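Local coordinates for protein MNMC2 (Aquifex aeolicus, PDB 3VYW) that transfers a methyl group from S-adenosylmethionine to the modified wobble uridine of tRNA, working without the oxidase domain to which such enzymes are usually fused, at residues 113-118 with 127-132. Numbering follows the deposited sequence.
Sequences VALKHL and VEIISF
Val127 opens its branch toward two leucines of helix 113-118 and can be followed outward. Its CB lies 4.1 Å from Leu115 CD2. The two methyls then diverge: CG1 is anti to the backbone N (chi1 -169°), CG2 anti to the carbonyl carbon, and Leu115 CD2 faces the fork between them, 4.0 Å from Val127 CG1 and 4.0 Å from Val127 CG2. CG2 also meets Leu118 CD1 at 4.2 Å, so the two leucines, one helical turn apart, share one valine. Leu115 reaches the strand only with its tip: CG stands anti to its own carbonyl carbon (chi1 -69°), CD1 continues the chain anti to CA, and CD2, bent back, meets the valine. The same CD2 approaches Ile129 CD1 more loosely, at 4.4 Å, two residues further along the same face of the strand. No hydrogen bond crosses this purely apolar, buried interface, and only 134 Å² is covered. Leu118 also packs on Ile88, Leu89 and Ala92 of helix 88-94. The short axes run almost antiparallel (171°), 11.2 Å apart, as expected where the helix of a beta-alpha-beta unit lies on its sheet. Here strand 97-103, helix 109-121 and strand 126-133 form that unit; Tyr109 and Asn110 at the start of the helix and Glu133 at the end of the second strand bind S-adenosylmethionine, the layout of a Rossmann-like methyltransferase.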
ATOM      1  N   VAL A 113      15.557   2.349   4.005  1.00 31.48           N
ATOM      2  CA  VAL A 113      16.283   2.119   2.796  1.00 33.01           C
ATOM      3  C   VAL A 113      16.385   3.371   1.966  1.00 33.44           C
ATOM      4  O   VAL A 113      17.400   3.648   1.422  1.00 37.13           O
ATOM      5  CB  VAL A 113      15.691   0.952   2.018  1.00 34.47           C
ATOM      6  CG1 VAL A 113      16.234   0.897   0.626  1.00 27.79           C
ATOM      7  CG2 VAL A 113      15.997  -0.320   2.742  1.00 35.13           C
ATOM      8  N   ALA A 114      15.327   4.131   1.892  1.00 28.88           N
ATOM      9  CA  ALA A 114      15.371   5.358   1.174  1.00 33.13           C
ATOM     10  C   ALA A 114      16.339   6.348   1.761  1.00 36.99           C
ATOM     11  O   ALA A 114      17.092   6.950   1.059  1.00 43.83           O
ATOM     12  CB  ALA A 114      13.990   5.956   1.135  1.00 28.24           C
ATOM     13  N   LEU A 115      16.302   6.526   3.059  1.00 40.31           N
ATOM     14  CA  LEU A 115      17.145   7.488   3.714  1.00 36.17           C
ATOM     15  C   LEU A 115      18.598   7.172   3.566  1.00 39.12           C
ATOM     16  O   LEU A 115      19.388   8.041   3.469  1.00 43.56           O
ATOM     17  CB  LEU A 115      16.783   7.654   5.167  1.00 34.98           C
ATOM     18  CG  LEU A 115      15.488   8.315   5.544  1.00 37.74           C
ATOM     19  CD1 LEU A 115      15.311   8.192   7.029  1.00 37.91           C
ATOM     20  CD2 LEU A 115      15.436   9.751   5.140  1.00 38.22           C
ATOM     21  N   LYS A 116      18.970   5.923   3.562  1.00 42.37           N
ATOM     22  CA  LYS A 116      20.351   5.630   3.320  1.00 42.81           C
ATOM     23  C   LYS A 116      20.828   6.064   1.951  1.00 45.32           C
ATOM     24  O   LYS A 116      21.861   6.649   1.814  1.00 44.57           O
ATOM     25  CB  LYS A 116      20.595   4.150   3.482  1.00 46.38           C
ATOM     26  CG  LYS A 116      22.037   3.826   3.752  1.00 48.90           C
ATOM     27  CD  LYS A 116      22.445   2.540   3.093  1.00 53.04           C
ATOM     28  CE  LYS A 116      23.941   2.416   3.069  1.00 53.77           C
ATOM     29  NZ  LYS A 116      24.525   2.529   4.417  1.00 56.92           N
ATOM     30  N   HIS A 117      20.084   5.735   0.927  1.00 44.78           N
ATOM     31  CA  HIS A 117      20.358   6.210  -0.383  1.00 43.11           C
ATOM     32  C   HIS A 117      20.191   7.658  -0.571  1.00 41.62           C
ATOM     33  O   HIS A 117      20.974   8.275  -1.235  1.00 44.30           O
ATOM     34  CB  HIS A 117      19.554   5.432  -1.378  1.00 42.22           C
ATOM     35  CG  HIS A 117      19.883   3.996  -1.360  1.00 45.19           C
ATOM     36  ND1 HIS A 117      20.593   3.425  -2.294  1.00 49.27           N
ATOM     37  CD2 HIS A 117      19.648   3.043  -0.416  1.00 47.35           C
ATOM     38  CE1 HIS A 117      20.772   2.157  -1.990  1.00 49.17           C
ATOM     39  NE2 HIS A 117      20.190   1.930  -0.839  1.00 47.83           N
ATOM     40  N   LEU A 118      19.174   8.248  -0.011  1.00 41.07           N
ATOM     41  CA  LEU A 118      19.000   9.639  -0.261  1.00 42.82           C
ATOM     42  C   LEU A 118      20.174  10.397   0.265  1.00 51.51           C
ATOM     43  O   LEU A 118      20.656  11.291  -0.367  1.00 53.55           O
ATOM     44  CB  LEU A 118      17.788  10.144   0.469  1.00 44.71           C
ATOM     45  CG  LEU A 118      16.474   9.855  -0.178  1.00 47.68           C
ATOM     46  CD1 LEU A 118      15.387  10.245   0.781  1.00 49.23           C
ATOM     47  CD2 LEU A 118      16.391  10.688  -1.418  1.00 46.63           C
ATOM     48  N   VAL A 127      14.665  15.867   4.554  1.00 40.10           N
ATOM     49  CA  VAL A 127      13.645  14.949   4.138  1.00 37.43           C
ATOM     50  C   VAL A 127      12.393  15.062   4.950  1.00 39.21           C
ATOM     51  O   VAL A 127      12.440  15.021   6.132  1.00 37.32           O
ATOM     52  CB  VAL A 127      14.154  13.531   4.212  1.00 34.24           C
ATOM     53  CG1 VAL A 127      13.183  12.622   3.541  1.00 34.85           C
ATOM     54  CG2 VAL A 127      15.484  13.419   3.534  1.00 31.28           C
ATOM     55  N   GLU A 128      11.261  15.203   4.292  1.00 41.69           N
ATOM     56  CA  GLU A 128       9.993  15.234   4.986  1.00 47.28           C
ATOM     57  C   GLU A 128       9.192  13.957   4.795  1.00 45.59           C
ATOM     58  O   GLU A 128       8.790  13.641   3.721  1.00 39.31           O
ATOM     59  CB  GLU A 128       9.152  16.382   4.482  1.00 47.07           C
ATOM     60  CG  GLU A 128       9.631  17.749   4.853  1.00 58.19           C
ATOM     61  CD  GLU A 128       8.630  18.813   4.485  1.00 68.25           C
ATOM     62  OE1 GLU A 128       8.953  19.691   3.675  1.00 68.60           O
ATOM     63  OE2 GLU A 128       7.512  18.777   5.008  1.00 67.17           O
ATOM     64  N   ILE A 129       8.950  13.246   5.875  1.00 41.62           N
ATOM     65  CA  ILE A 129       8.151  12.057   5.837  1.00 42.08           C
ATOM     66  C   ILE A 129       6.909  12.140   6.691  1.00 43.41           C
ATOM     67  O   ILE A 129       6.970  12.452   7.836  1.00 43.84           O
ATOM     68  CB  ILE A 129       8.946  10.852   6.323  1.00 38.18           C
ATOM     69  CG1 ILE A 129      10.192  10.697   5.501  1.00 37.81           C
ATOM     70  CG2 ILE A 129       8.130   9.599   6.223  1.00 32.62           C
ATOM     71  CD1 ILE A 129      11.179   9.763   6.119  1.00 37.25           C
ATOM     72  N   ILE A 130       5.777  11.815   6.095  1.00 45.69           N
ATOM     73  CA  ILE A 130       4.550  11.559   6.801  1.00 40.09           C
ATOM     74  C   ILE A 130       4.111  10.137   6.572  1.00 42.00           C
ATOM     75  O   ILE A 130       3.974   9.697   5.477  1.00 37.10           O
ATOM     76  CB  ILE A 130       3.453  12.482   6.312  1.00 39.89           C
ATOM     77  CG1 ILE A 130       3.852  13.912   6.582  1.00 37.98           C
ATOM     78  CG2 ILE A 130       2.149  12.138   6.974  1.00 33.65           C
ATOM     79  CD1 ILE A 130       2.811  14.915   6.206  1.00 42.07           C
ATOM     80  N   SER A 131       3.863   9.426   7.643  1.00 41.04           N
ATOM     81  CA  SER A 131       3.483   8.047   7.547  1.00 38.54           C
ATOM     82  C   SER A 131       2.218   7.745   8.284  1.00 36.39           C
ATOM     83  O   SER A 131       1.795   8.500   9.082  1.00 41.86           O
ATOM     84  CB  SER A 131       4.585   7.169   8.037  1.00 37.47           C
ATOM     85  OG  SER A 131       4.296   5.874   7.656  1.00 46.96           O
ATOM     86  N   PHE A 132       1.583   6.648   7.958  1.00 37.25           N
ATOM     87  CA  PHE A 132       0.305   6.305   8.508  1.00 35.03           C
ATOM     88  C   PHE A 132       0.446   4.943   9.076  1.00 36.93           C
ATOM     89  O   PHE A 132       0.978   4.100   8.464  1.00 35.88           O
ATOM     90  CB  PHE A 132      -0.738   6.290   7.401  1.00 42.64           C
ATOM     91  CG  PHE A 132      -0.999   7.630   6.801  1.00 44.09           C
ATOM     92  CD1 PHE A 132      -0.454   7.979   5.601  1.00 47.84           C
ATOM     93  CD2 PHE A 132      -1.774   8.537   7.451  1.00 46.98           C
ATOM     94  CE1 PHE A 132      -0.672   9.220   5.068  1.00 49.50           C
ATOM     95  CE2 PHE A 132      -2.006   9.770   6.918  1.00 45.64           C
ATOM     96  CZ  PHE A 132      -1.451  10.115   5.730  1.00 45.87           C
TER